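Local atomic coordinates of SaTIE-TED (Staphylococcus aureus, PDB entry 6FX6), a protein that is of unknown function but, as the thioester domain of a cell-wall-anchored surface protein, probably serves to bind target molecules covalently through an internal thioester. Residues V21-A24 with E28-T31; D33-F38 with A99-I104; A63-L68 with A73-L78; S93-I98 with E122-D127; K133-R138 with L200-I205. All blocks are in the same frame, centred on the assembly; numbering follows the deposited sequence. Where two conformers were deposited one is given.

Contact 1. Residues V21-A24 with E28-T31; sequences VYSA and ENFT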
# COMPACT_ATOMS: atom_id res chain seq x y z
N VAL A 21 -13.51 -11.59 -19.39
CA VAL A 21 -14.73 -12.33 -19.14
C VAL A 21 -14.49 -13.04 -17.81
O VAL A 21 -13.58 -13.88 -17.71
CB VAL A 21 -15.04 -13.35 -20.25
CG1 VAL A 21 -16.28 -14.18 -19.90
CG2 VAL A 21 -15.22 -12.64 -21.59
N TYR A 22 -15.27 -12.69 -16.79
CA TYR A 22 -15.04 -13.20 -15.43
C TYR A 22 -16.30 -13.60 -14.70
O TYR A 22 -17.41 -13.21 -15.08
CB TYR A 22 -14.27 -12.16 -14.61
CG TYR A 22 -15.11 -11.06 -14.01
CD1 TYR A 22 -15.58 -10.01 -14.79
CD2 TYR A 22 -15.41 -11.06 -12.64
CE1 TYR A 22 -16.35 -8.99 -14.24
CE2 TYR A 22 -16.17 -10.04 -12.08
CZ TYR A 22 -16.64 -9.01 -12.88
OH TYR A 22 -17.39 -8.00 -12.31
N SER A 23 -16.10 -14.38 -13.64
CA SER A 23 -17.16 -14.79 -12.73
C SER A 23 -16.77 -14.44 -11.29
O SER A 23 -15.60 -14.50 -10.92
CB SER A 23 -17.42 -16.29 -12.85
OG SER A 23 -17.93 -16.60 -14.14
N ALA A 24 -17.76 -14.05 -10.50
CA ALA A 24 -17.57 -13.69 -9.10
C ALA A 24 -18.92 -13.73 -8.40
O ALA A 24 -19.79 -12.92 -8.70
CB ALA A 24 -16.96 -12.30 -9.00
N GLU A 28 -21.89 -14.40 -13.23
CA GLU A 28 -21.22 -15.46 -14.01
C GLU A 28 -20.99 -14.99 -15.44
O GLU A 28 -21.89 -14.40 -16.06
CB GLU A 28 -22.08 -16.73 -14.02
CG GLU A 28 -22.13 -17.48 -12.70
CD GLU A 28 -23.14 -18.62 -12.70
OE1 GLU A 28 -24.19 -18.52 -13.38
OE2 GLU A 28 -22.90 -19.63 -11.99
N ASN A 29 -19.79 -15.26 -15.96
CA ASN A 29 -19.42 -14.98 -17.36
C ASN A 29 -19.85 -13.59 -17.83
O ASN A 29 -20.53 -13.43 -18.85
CB ASN A 29 -19.97 -16.09 -18.27
CG ASN A 29 -19.34 -17.44 -17.98
OD1 ASN A 29 -18.13 -17.60 -18.14
ND2 ASN A 29 -20.14 -18.40 -17.55
N PHE A 30 -19.44 -12.59 -17.06
CA PHE A 30 -19.75 -11.18 -17.28
C PHE A 30 -18.64 -10.58 -18.13
O PHE A 30 -17.45 -10.73 -17.80
CB PHE A 30 -19.85 -10.48 -15.92
CG PHE A 30 -20.33 -9.05 -15.97
CD1 PHE A 30 -19.44 -7.99 -16.14
CD2 PHE A 30 -21.68 -8.75 -15.76
CE1 PHE A 30 -19.89 -6.67 -16.16
CE2 PHE A 30 -22.13 -7.44 -15.77
CZ PHE A 30 -21.23 -6.40 -15.97
N THR A 31 -19.02 -9.91 -19.21
CA THR A 31 -18.07 -9.28 -20.13
C THR A 31 -17.89 -7.81 -19.75
O THR A 31 -18.85 -7.05 -19.78
CB THR A 31 -18.57 -9.37 -21.58
OG1 THR A 31 -18.77 -10.74 -21.93
CG2 THR A 31 -17.56 -8.75 -22.56
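A beta hairpin with a G1 bulge brings Val21-Ala24 against Glu28-Thr31, within the large antiparallel sheet. Tyr22 and Phe30 form its hydrogen-bonded pair: Tyr22 N donates to Phe30 O at 3.1 Å, and Phe30 N to Tyr22 O at 2.9 Å. The bulge arises because Asn29 also faces Tyr22; Asn29 has a left-handed backbone, and its N gives a straight bond to Ser23 OG at 2.9 Å, with 173° at the hydrogen. Ser23 OG also bonds His113 on the neighbouring strand, so one hydroxyl ties both sides of strand 20-24. The Tyr22 and Phe30 side chains run alongside each other on one face, Tyr22 with CG between its N and carbonyl carbon (chi1 82°). Their rings meet obliquely at 70°, with Tyr22 CE1 3.8 Å from Phe30 CD1. Across the non-hydrogen-bonded pair, Val21 CG2 rests 4.0 Å from Thr31 OG1. The Tyr22 hydroxyl bonds Pro50 O and Arg27 NH1, while Arg27 also makes a cation-pi contact with Phe30. The bulge amide is therefore paid for by a side-chain oxygen where the regular backbone pairing breaks off, and two aromatic rings pack together beside a turn at the surface.

Contact 2. Residues D33-F38 with A99-I104; sequences DRWAKF and ATQMLI. With ZN (zinc ion), chain C.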
# COMPACT_ATOMS: atom_id res chain seq x y z
N ASP A 33 -16.47 -4.64 -21.04
CA ASP A 33 -15.97 -3.92 -22.22
C ASP A 33 -15.67 -2.43 -21.95
O ASP A 33 -15.47 -1.65 -22.87
CB ASP A 33 -16.92 -4.10 -23.41
CG ASP A 33 -18.30 -3.50 -23.20
OD1 ASP A 33 -18.68 -3.16 -22.07
OD2 ASP A 33 -19.03 -3.39 -24.19
N ARG A 34 -15.65 -2.06 -20.67
CA ARG A 34 -15.10 -0.78 -20.22
C ARG A 34 -14.72 -0.94 -18.75
O ARG A 34 -15.07 -1.95 -18.11
CB ARG A 34 -16.11 0.36 -20.38
CG ARG A 34 -17.43 0.11 -19.68
CD ARG A 34 -18.22 1.39 -19.41
NE ARG A 34 -19.28 1.14 -18.43
CZ ARG A 34 -20.30 1.95 -18.16
NH1 ARG A 34 -21.19 1.59 -17.23
NH2 ARG A 34 -20.46 3.12 -18.79
N TRP A 35 -14.02 0.06 -18.21
CA TRP A 35 -13.53 -0.02 -16.85
C TRP A 35 -13.67 1.30 -16.12
O TRP A 35 -13.27 2.35 -16.64
CB TRP A 35 -12.07 -0.50 -16.83
CG TRP A 35 -11.78 -1.32 -15.64
CD1 TRP A 35 -11.62 -0.87 -14.37
CD2 TRP A 35 -11.62 -2.74 -15.60
NE1 TRP A 35 -11.38 -1.92 -13.53
CE2 TRP A 35 -11.36 -3.09 -14.25
CE3 TRP A 35 -11.64 -3.75 -16.56
CZ2 TRP A 35 -11.14 -4.41 -13.85
CZ3 TRP A 35 -11.43 -5.06 -16.16
CH2 TRP A 35 -11.18 -5.38 -14.81
N ALA A 36 -14.24 1.24 -14.92
CA ALA A 36 -14.42 2.41 -14.07
C ALA A 36 -13.15 2.59 -13.24
O ALA A 36 -12.79 1.71 -12.46
CB ALA A 36 -15.62 2.23 -13.15
N LYS A 37 -12.48 3.72 -13.44
CA LYS A 37 -11.40 4.13 -12.56
C LYS A 37 -12.01 5.06 -11.53
O LYS A 37 -12.32 6.22 -11.83
CB LYS A 37 -10.29 4.83 -13.34
CG LYS A 37 -9.03 5.10 -12.52
CD LYS A 37 -8.05 5.94 -13.32
CE LYS A 37 -6.74 6.12 -12.57
NZ LYS A 37 -5.83 7.05 -13.28
N PHE A 38 -12.18 4.55 -10.31
CA PHE A 38 -12.90 5.26 -9.26
C PHE A 38 -12.04 6.30 -8.55
O PHE A 38 -10.86 6.05 -8.25
CB PHE A 38 -13.44 4.28 -8.22
CG PHE A 38 -14.42 3.27 -8.77
CD1 PHE A 38 -15.71 3.66 -9.14
CD2 PHE A 38 -14.06 1.93 -8.89
CE1 PHE A 38 -16.61 2.73 -9.64
CE2 PHE A 38 -14.97 0.99 -9.39
CZ PHE A 38 -16.24 1.39 -9.77
N ALA A 99 -5.01 -3.81 -13.79
CA ALA A 99 -4.28 -4.97 -13.23
C ALA A 99 -4.37 -4.98 -11.70
O ALA A 99 -4.60 -6.02 -11.10
CB ALA A 99 -2.83 -4.95 -13.67
N THR A 100 -4.21 -3.81 -11.09
CA THR A 100 -4.31 -3.68 -9.64
C THR A 100 -5.72 -4.03 -9.16
O THR A 100 -5.87 -4.81 -8.21
CB THR A 100 -3.91 -2.26 -9.19
OG1 THR A 100 -2.58 -2.00 -9.64
CG2 THR A 100 -3.95 -2.13 -7.68
N GLN A 101 -6.74 -3.48 -9.81
CA GLN A 101 -8.14 -3.82 -9.51
C GLN A 101 -8.39 -5.31 -9.66
O GLN A 101 -9.06 -5.91 -8.84
CB GLN A 101 -9.11 -3.05 -10.42
CG GLN A 101 -10.59 -3.36 -10.22
CD GLN A 101 -11.11 -2.91 -8.87
OE1 GLN A 101 -11.62 -1.80 -8.74
NE2 GLN A 101 -10.98 -3.78 -7.87
N MSE A 102 -7.85 -5.89 -10.73
CA MSE A 102 -8.01 -7.32 -11.00
C MSE A 102 -7.35 -8.20 -9.96
O MSE A 102 -7.88 -9.27 -9.63
CB MSE A 102 -7.50 -7.70 -12.39
CG MSE A 102 -8.58 -7.48 -13.44
SE MSE A 102 -7.75 -7.56 -15.22
CE MSE A 102 -7.37 -9.50 -15.28
N LEU A 103 -6.19 -7.77 -9.45
CA LEU A 103 -5.49 -8.50 -8.40
C LEU A 103 -6.21 -8.42 -7.05
O LEU A 103 -6.29 -9.41 -6.33
CB LEU A 103 -4.04 -8.00 -8.26
CG LEU A 103 -3.14 -8.77 -7.27
CD1 LEU A 103 -3.19 -10.27 -7.50
CD2 LEU A 103 -1.71 -8.26 -7.37
N ILE A 104 -6.71 -7.23 -6.72
CA ILE A 104 -7.59 -7.02 -5.57
C ILE A 104 -8.78 -7.97 -5.66
O ILE A 104 -9.12 -8.64 -4.69
CB ILE A 104 -8.06 -5.55 -5.46
CG1 ILE A 104 -6.91 -4.68 -4.93
CG2 ILE A 104 -9.28 -5.40 -4.55
CD1 ILE A 104 -7.09 -3.19 -5.16
ZN ZN C . -20.33 -2.14 -21.74
O HOH W 1 -12.43 -0.55 -11.19
O HOH W 2 -20.34 -1.43 -19.66
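Gln101 CG stands trans to the Gln101 nitrogen (chi1 178°), which sets it against the indole edge of Trp35, 3.7 Å from NE1; the bend at chi2 (66°) then swings the amide toward water 1 and Cys47 N. This packs helix 94-107 on the large sheet of the thioester domain, the axis of segment 99-104 running at 92° to strand 35-38 and 10.7 Å away. The run TQMLIW fits the glutamine motif of this family, and Gln101 OE1 accepts from Cys47 N, consistent with these two being the thioester-forming pair; the model carries Gln101 as an intact amide. Water 1 donates to Gln101 OE1 at 2.9 Å and to Ala36 O at 2.6 Å, and accepts a weak bond from Trp35 NE1. Met102, a selenomethionine, brings CG to 3.6 Å from Trp35 CH2, and its SE makes an oblique Met-aromatic contact with the six-membered ring. At the break in strand 30-40, Asp33 OD1 binds a zinc ion at 2.0 Å, as does water 2.

Contact 3. Residues A63-L68 with A73-L78; sequences ANLDTL and ALRNKL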
# COMPACT_ATOMS: atom_id res chain seq x y z
N ALA A 63 -16.87 4.59 6.10
CA ALA A 63 -16.63 3.91 7.37
C ALA A 63 -15.29 3.19 7.27
O ALA A 63 -14.81 2.96 6.17
CB ALA A 63 -17.75 2.92 7.67
N ASN A 64 -14.70 2.81 8.40
CA ASN A 64 -13.41 2.13 8.41
C ASN A 64 -13.51 0.77 7.71
O ASN A 64 -14.52 0.08 7.81
CB ASN A 64 -12.88 1.95 9.84
CG ASN A 64 -11.41 1.56 9.88
OD1 ASN A 64 -11.05 0.51 10.39
ND2 ASN A 64 -10.56 2.41 9.32
N LEU A 65 -12.44 0.39 7.00
CA LEU A 65 -12.40 -0.86 6.22
C LEU A 65 -12.76 -2.13 7.00
O LEU A 65 -13.30 -3.07 6.43
CB LEU A 65 -11.02 -1.03 5.57
CG LEU A 65 -10.83 -2.20 4.60
CD1 LEU A 65 -11.74 -2.06 3.39
CD2 LEU A 65 -9.38 -2.30 4.17
N ASP A 66 -12.44 -2.16 8.29
CA ASP A 66 -12.75 -3.32 9.14
C ASP A 66 -14.24 -3.67 9.31
O ASP A 66 -14.56 -4.79 9.72
CB ASP A 66 -12.06 -3.22 10.52
CG ASP A 66 -12.49 -2.00 11.33
OD1 ASP A 66 -13.46 -1.30 10.94
OD2 ASP A 66 -11.85 -1.73 12.37
N THR A 67 -15.15 -2.73 8.99
CA THR A 67 -16.59 -3.02 8.98
C THR A 67 -16.98 -4.05 7.91
O THR A 67 -17.94 -4.80 8.09
CB THR A 67 -17.46 -1.75 8.78
OG1 THR A 67 -17.17 -1.17 7.50
CG2 THR A 67 -17.21 -0.73 9.88
N LEU A 68 -16.22 -4.08 6.81
CA LEU A 68 -16.45 -5.04 5.73
C LEU A 68 -15.64 -6.33 5.90
O LEU A 68 -16.18 -7.42 5.74
CB LEU A 68 -16.13 -4.39 4.38
CG LEU A 68 -16.41 -5.20 3.10
CD1 LEU A 68 -17.85 -5.67 3.02
CD2 LEU A 68 -16.05 -4.34 1.90
N ALA A 73 -5.01 -9.66 7.98
CA ALA A 73 -4.06 -10.02 6.92
C ALA A 73 -4.60 -9.69 5.53
O ALA A 73 -3.85 -9.24 4.66
CB ALA A 73 -3.69 -11.50 7.01
N LEU A 74 -5.90 -9.92 5.33
CA LEU A 74 -6.58 -9.52 4.10
C LEU A 74 -6.62 -7.99 3.96
O LEU A 74 -6.25 -7.46 2.91
CB LEU A 74 -8.01 -10.10 4.05
CG LEU A 74 -8.89 -9.76 2.84
CD1 LEU A 74 -8.21 -10.12 1.53
CD2 LEU A 74 -10.23 -10.47 2.95
N ARG A 75 -7.06 -7.29 5.01
CA ARG A 75 -7.07 -5.82 5.02
C ARG A 75 -5.70 -5.24 4.70
O ARG A 75 -5.59 -4.31 3.90
CB ARG A 75 -7.53 -5.26 6.36
CG ARG A 75 -9.03 -5.30 6.60
CD ARG A 75 -9.45 -4.27 7.64
NE ARG A 75 -8.61 -4.31 8.84
CZ ARG A 75 -8.70 -5.21 9.83
NH1 ARG A 75 -9.60 -6.19 9.80
NH2 ARG A 75 -7.86 -5.12 10.86
N ASN A 76 -4.66 -5.80 5.32
CA ASN A 76 -3.27 -5.45 5.03
C ASN A 76 -2.94 -5.68 3.57
O ASN A 76 -2.48 -4.77 2.90
CB ASN A 76 -2.28 -6.23 5.91
CG ASN A 76 -1.88 -5.48 7.16
OD1 ASN A 76 -2.08 -5.96 8.28
ND2 ASN A 76 -1.29 -4.30 6.98
N LYS A 77 -3.21 -6.89 3.08
CA LYS A 77 -2.87 -7.23 1.69
C LYS A 77 -3.58 -6.33 0.68
O LYS A 77 -2.96 -5.86 -0.28
CB LYS A 77 -3.15 -8.71 1.40
CG LYS A 77 -2.35 -9.25 0.22
CD LYS A 77 -2.16 -10.76 0.29
CE LYS A 77 -1.12 -11.25 -0.71
NZ LYS A 77 -0.74 -12.67 -0.49
N LEU A 78 -4.86 -6.05 0.91
CA LEU A 78 -5.62 -5.16 0.02
C LEU A 78 -5.00 -3.76 -0.07
O LEU A 78 -4.96 -3.18 -1.16
CB LEU A 78 -7.09 -5.06 0.46
CG LEU A 78 -7.92 -6.34 0.30
CD1 LEU A 78 -9.19 -6.25 1.14
CD2 LEU A 78 -8.26 -6.61 -1.15
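Arg75, Leu65 and Asp66 carry this contact, and Arg75 gives up the most surface. It reaches from helix 72-87 to the turn that follows strand 59-64. Its aliphatic part does the packing: CG of Arg75 lies 3.9 Å from CD2 of Leu65, and the two side chains run antiparallel alongside each other. Further out, Arg75 CD comes to 3.7 Å from Asp66 N. A bend at chi3 (-48°) then turns the flat head so that Asp66 CB sits over one face of the guanidinium, offset toward its rim and 3.9 Å from NH1.

Although the charges are opposite, this is not a salt bridge: Asp66 OD2 stays 5.4 Å from Arg75 NE. The polar end is held by the connecting loop instead, with NH1 donating to Phe69 O and, weakly, to Lys70 O. The chain at Leu65-Leu68 coils in a helix-like turn, where Asn64 O accepts from both Thr67 OG1, at 2.9 Å, and Thr67 N.

Around the contact, Leu65 also packs on Pro209, Leu68 on Val211 of strand 210-213, the sheet neighbour of strand 59-64, and Leu78 turns to Ile104 of helix 94-107. The arginine thus bridges the end of a sheet strand and the first helix after it, beside the place where helices 72-87 and 94-107 meet.

Contact 4. Residues S93-I98 with E122-D127; sequences SDEQYI and EARKAD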
# COMPACT_ATOMS: atom_id res chain seq x y z
N SER A 93 -0.59 3.96 -15.80
CA SER A 93 -1.42 3.66 -16.97
C SER A 93 -2.74 3.02 -16.56
O SER A 93 -2.86 2.41 -15.50
CB SER A 93 -0.70 2.72 -17.95
OG SER A 93 -0.48 1.43 -17.41
N ASP A 94 -3.73 3.19 -17.43
CA ASP A 94 -5.02 2.51 -17.33
C ASP A 94 -4.83 1.00 -17.14
O ASP A 94 -5.55 0.38 -16.37
CB ASP A 94 -5.86 2.76 -18.59
CG ASP A 94 -6.32 4.22 -18.72
OD1 ASP A 94 -6.27 4.98 -17.73
OD2 ASP A 94 -6.73 4.59 -19.84
N GLU A 95 -3.85 0.43 -17.83
CA GLU A 95 -3.54 -0.99 -17.71
C GLU A 95 -3.07 -1.37 -16.30
O GLU A 95 -3.50 -2.39 -15.77
CB GLU A 95 -2.50 -1.41 -18.77
CG GLU A 95 -3.02 -1.45 -20.21
CD GLU A 95 -3.10 -0.08 -20.89
OE1 GLU A 95 -2.71 0.94 -20.29
OE2 GLU A 95 -3.58 -0.03 -22.05
N GLN A 96 -2.22 -0.55 -15.67
CA GLN A 96 -1.80 -0.79 -14.28
C GLN A 96 -2.95 -0.71 -13.30
O GLN A 96 -3.06 -1.55 -12.41
CB GLN A 96 -0.70 0.18 -13.79
CG GLN A 96 0.72 -0.35 -13.81
CD GLN A 96 0.92 -1.67 -13.09
OE1 GLN A 96 1.27 -2.67 -13.72
NE2 GLN A 96 0.74 -1.68 -11.78
N TYR A 97 -3.78 0.33 -13.43
CA TYR A 97 -4.97 0.46 -12.59
C TYR A 97 -5.86 -0.78 -12.70
O TYR A 97 -6.31 -1.30 -11.69
CB TYR A 97 -5.80 1.70 -12.95
CG TYR A 97 -7.03 1.80 -12.08
CD1 TYR A 97 -7.00 2.44 -10.85
CD2 TYR A 97 -8.22 1.19 -12.47
CE1 TYR A 97 -8.13 2.50 -10.04
CE2 TYR A 97 -9.35 1.24 -11.67
CZ TYR A 97 -9.30 1.89 -10.46
OH TYR A 97 -10.44 1.93 -9.69
N ILE A 98 -6.11 -1.21 -13.93
CA ILE A 98 -6.95 -2.39 -14.19
C ILE A 98 -6.32 -3.63 -13.57
O ILE A 98 -7.01 -4.41 -12.91
CB ILE A 98 -7.19 -2.60 -15.70
CG1 ILE A 98 -8.15 -1.53 -16.21
CG2 ILE A 98 -7.79 -3.97 -15.98
CD1 ILE A 98 -8.27 -1.46 -17.72
N GLU A 122 -0.16 -11.06 -16.43
CA GLU A 122 0.68 -11.94 -15.62
C GLU A 122 1.98 -11.26 -15.19
O GLU A 122 2.39 -11.41 -14.05
CB GLU A 122 0.96 -13.26 -16.35
CG GLU A 122 -0.28 -14.13 -16.56
CD GLU A 122 -0.99 -14.50 -15.26
OE1 GLU A 122 -0.31 -14.98 -14.32
OE2 GLU A 122 -2.22 -14.30 -15.17
N ALA A 123 2.58 -10.48 -16.10
CA ALA A 123 3.79 -9.72 -15.79
C ALA A 123 3.52 -8.54 -14.83
O ALA A 123 4.34 -8.27 -13.95
CB ALA A 123 4.45 -9.21 -17.07
N ARG A 124 2.39 -7.86 -15.01
CA ARG A 124 1.99 -6.79 -14.10
C ARG A 124 1.71 -7.31 -12.69
O ARG A 124 2.19 -6.75 -11.71
CB ARG A 124 0.76 -6.02 -14.64
CG ARG A 124 1.10 -5.05 -15.77
CD ARG A 124 -0.07 -4.13 -16.09
NE ARG A 124 0.38 -2.80 -16.53
CZ ARG A 124 0.76 -2.48 -17.77
NH1 ARG A 124 0.75 -3.37 -18.75
NH2 ARG A 124 1.16 -1.24 -18.02
N LYS A 125 0.94 -8.39 -12.62
CA LYS A 125 0.63 -9.07 -11.35
C LYS A 125 1.88 -9.52 -10.60
O LYS A 125 2.00 -9.29 -9.40
CB LYS A 125 -0.27 -10.28 -11.61
CG LYS A 125 -0.68 -11.08 -10.39
CD LYS A 125 -1.41 -12.34 -10.80
CE LYS A 125 -1.84 -13.16 -9.60
NZ LYS A 125 -2.64 -14.35 -9.99
N ALA A 126 2.80 -10.16 -11.33
CA ALA A 126 4.04 -10.69 -10.74
C ALA A 126 4.90 -9.60 -10.09
O ALA A 126 5.39 -9.78 -8.98
CB ALA A 126 4.86 -11.44 -11.79
N ASP A 127 5.06 -8.46 -10.77
CA ASP A 127 5.81 -7.33 -10.23
C ASP A 127 5.17 -6.74 -8.97
O ASP A 127 5.88 -6.27 -8.08
CB ASP A 127 6.01 -6.22 -11.29
CG ASP A 127 7.25 -5.36 -11.02
OD1 ASP A 127 8.38 -5.90 -11.09
OD2 ASP A 127 7.11 -4.14 -10.75
O HOH W 3 3.01 -4.22 -12.14
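Arg124 reaches from helix 121-134 to the N-terminal turn of helix 94-107, and nearly all of this helix-helix contact runs through its side chain. Packing comes first: Glu95 CB lies over the centre of one guanidinium face, 3.6 Å from Arg124 CZ. Gln96 CG lies at the guanidinium edge, and the Gln96 amide is nearly coplanar with the guanidinium; a bend at chi2 (-52°) brings OE1 to 3.0 Å from Arg124 NE and to 3.1 Å from Arg124 CG. A water joins the two residues, donating to Gln96 OE1 at 2.8 Å and to Arg124 O at 2.7 Å. Capping accounts for Ser93, the N-cap residue, whose OG accepts from Gln96 N at 3.2 Å. The charged ends have partners close by: Arg124 NH2 makes a salt bridge to Asp91, which also bonds Ser93 OG, while Glu95 pairs with Lys15. Arg124 NH1 donates a hydrogen bond to Leu119 O, and Gln96 NE2 bonds Gly85 O. So Glu95 meets the arginine with its methylene and not its carboxylate, and the positive charge, placed near the start of a helix where it would probably be disfavoured, is likely offset by Asp91.

Contact 5. Residues K133-R138 with L200-I205; sequences KEAEQR and LDRITI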
# COMPACT_ATOMS: atom_id res chain seq x y z
N LYS A 133 5.75 -8.79 -1.31
CA LYS A 133 6.57 -9.76 -0.58
C LYS A 133 7.83 -9.12 -0.01
O LYS A 133 8.19 -9.37 1.13
CB LYS A 133 6.94 -10.95 -1.47
CG LYS A 133 7.57 -12.13 -0.73
CD LYS A 133 7.67 -13.34 -1.64
CE LYS A 133 8.52 -14.45 -1.04
NZ LYS A 133 7.88 -15.10 0.13
N GLU A 134 8.49 -8.28 -0.81
CA GLU A 134 9.70 -7.56 -0.37
C GLU A 134 9.45 -6.61 0.81
O GLU A 134 10.33 -6.43 1.66
CB GLU A 134 10.34 -6.80 -1.54
CG GLU A 134 11.11 -7.70 -2.50
CD GLU A 134 11.52 -7.03 -3.81
OE1 GLU A 134 11.01 -5.93 -4.14
OE2 GLU A 134 12.36 -7.61 -4.53
N ALA A 135 8.25 -6.02 0.87
CA ALA A 135 7.86 -5.12 1.96
C ALA A 135 7.74 -5.79 3.34
O ALA A 135 7.68 -5.09 4.35
CB ALA A 135 6.55 -4.40 1.62
N GLU A 136 7.66 -7.13 3.38
CA GLU A 136 7.72 -7.88 4.64
C GLU A 136 9.14 -7.95 5.22
O GLU A 136 9.29 -8.18 6.42
CB GLU A 136 7.21 -9.31 4.45
CG GLU A 136 5.75 -9.43 4.04
CD GLU A 136 5.29 -10.87 3.82
OE1 GLU A 136 6.13 -11.81 3.92
OE2 GLU A 136 4.09 -11.08 3.54
N GLN A 137 10.16 -7.78 4.38
CA GLN A 137 11.55 -7.91 4.83
C GLN A 137 11.96 -6.72 5.69
O GLN A 137 11.54 -5.59 5.44
CB GLN A 137 12.50 -8.05 3.64
CG GLN A 137 12.19 -9.20 2.68
CD GLN A 137 12.07 -10.55 3.39
OE1 GLN A 137 12.83 -10.86 4.31
NE2 GLN A 137 11.12 -11.36 2.94
N ARG A 138 12.77 -7.01 6.70
CA ARG A 138 13.24 -6.01 7.66
C ARG A 138 14.76 -6.02 7.73
O ARG A 138 15.40 -7.03 7.43
CB ARG A 138 12.65 -6.31 9.05
CG ARG A 138 11.13 -6.22 9.12
CD ARG A 138 10.64 -4.78 9.01
NE ARG A 138 9.18 -4.66 9.05
CZ ARG A 138 8.35 -4.81 8.01
NH1 ARG A 138 7.05 -4.67 8.20
NH2 ARG A 138 8.80 -5.11 6.80
N LEU A 200 12.83 3.50 10.06
CA LEU A 200 13.11 3.52 8.62
C LEU A 200 11.89 3.01 7.85
O LEU A 200 11.75 1.81 7.64
CB LEU A 200 14.34 2.66 8.32
CG LEU A 200 15.56 2.90 9.21
CD1 LEU A 200 16.69 1.99 8.75
CD2 LEU A 200 15.97 4.36 9.20
N ASP A 201 11.03 3.94 7.43
CA ASP A 201 9.72 3.61 6.86
C ASP A 201 9.78 3.22 5.38
O ASP A 201 10.44 3.89 4.59
CB ASP A 201 8.76 4.80 6.97
CG ASP A 201 8.56 5.27 8.39
OD1 ASP A 201 8.59 4.45 9.32
OD2 ASP A 201 8.35 6.48 8.56
N ARG A 202 9.06 2.17 5.02
CA ARG A 202 8.83 1.83 3.62
C ARG A 202 7.70 2.65 3.00
O ARG A 202 7.70 2.89 1.79
CB ARG A 202 8.52 0.34 3.47
CG ARG A 202 9.71 -0.57 3.70
CD ARG A 202 9.28 -2.02 3.78
NE ARG A 202 10.42 -2.93 3.88
CZ ARG A 202 11.13 -3.40 2.85
NH1 ARG A 202 10.84 -3.08 1.58
NH2 ARG A 202 12.14 -4.23 3.09
N ILE A 203 6.73 3.07 3.82
CA ILE A 203 5.56 3.82 3.36
C ILE A 203 5.43 5.13 4.15
O ILE A 203 5.41 5.12 5.38
CB ILE A 203 4.26 2.98 3.52
CG1 ILE A 203 4.36 1.69 2.69
CG2 ILE A 203 3.04 3.79 3.11
CD1 ILE A 203 3.22 0.71 2.89
N THR A 204 5.31 6.24 3.44
CA THR A 204 5.20 7.57 4.04
C THR A 204 3.89 8.31 3.72
O THR A 204 3.79 9.52 3.96
CB THR A 204 6.39 8.45 3.59
OG1 THR A 204 6.34 8.62 2.17
CG2 THR A 204 7.71 7.80 3.99
N ILE A 205 2.91 7.60 3.15
CA ILE A 205 1.55 8.13 2.95
C ILE A 205 0.58 7.22 3.69
O ILE A 205 -0.33 6.61 3.11
CB ILE A 205 1.17 8.28 1.44
CG1 ILE A 205 1.55 7.04 0.62
CG2 ILE A 205 1.81 9.53 0.85
CD1 ILE A 205 0.80 6.93 -0.68
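Arg202 sends its extended side chain into the turn at the end of helix 121-134 and meets a row of backbone carbonyls. The main acceptor is Gln137 O, which takes a bond from Arg202 NH2 at 2.8 Å (136° at the hydrogen) and a weak one from Arg202 NE at 3.3 Å. The same oxygen accepts from Arg138 NH2 at 3.1 Å, and the two arginines come to it from opposite faces of the carbonyl plane, neither on a lone pair. Arg138 NH2 is shared in turn: it also donates to Ala135 O at 2.7 Å, and both of its acceptors lie in its guanidinium plane. A bend at chi2 (-71°) folds Arg138 back over its own turn to do this. Arg138 NH2 and Arg202 NE end up 4.0 Å apart, and the carbonyl oxygen between them probably eases the repulsion.

Over one face of the Arg202 guanidinium sit Glu134 O and Ala135 CA. Glu134 O is not bonded to the arginine despite lying 3.2 Å from NH2; its donor is Gln137 N, which closes the type I turn at 3.0 Å.

Leu200 and Asp201 before the arginine belong to strand 195-201, paired with strand 231-238. Ala135 packs on Phe84, and Ile203 on Met80 and His83, so helix 72-87 packs against both segments, where helix 121-134 ends near the mixed sheet.

Overall arrangement
Contact 2 is the buried one, mixing aromatic packing with a water bridge; contact 1 lies at the surface, and contacts 3, 4 and 5 are partly buried. Contacts 1 and 2 share strand 30-40, contacts 2 and 4 share helix 94-107, and contacts 4 and 5 share helix 121-134, so one chain of elements runs from hairpin to mixed sheet. Between contacts 2 and 4, Tyr97 OH probably bonds Phe38 N and Ile98 packs on Trp35. The hairpin relies on backbone pairing interrupted by a bulge, whereas contacts 3, 4 and 5 each turn on an arginine: packed along its length, lying against a methylene, or bonded to a backbone carbonyl.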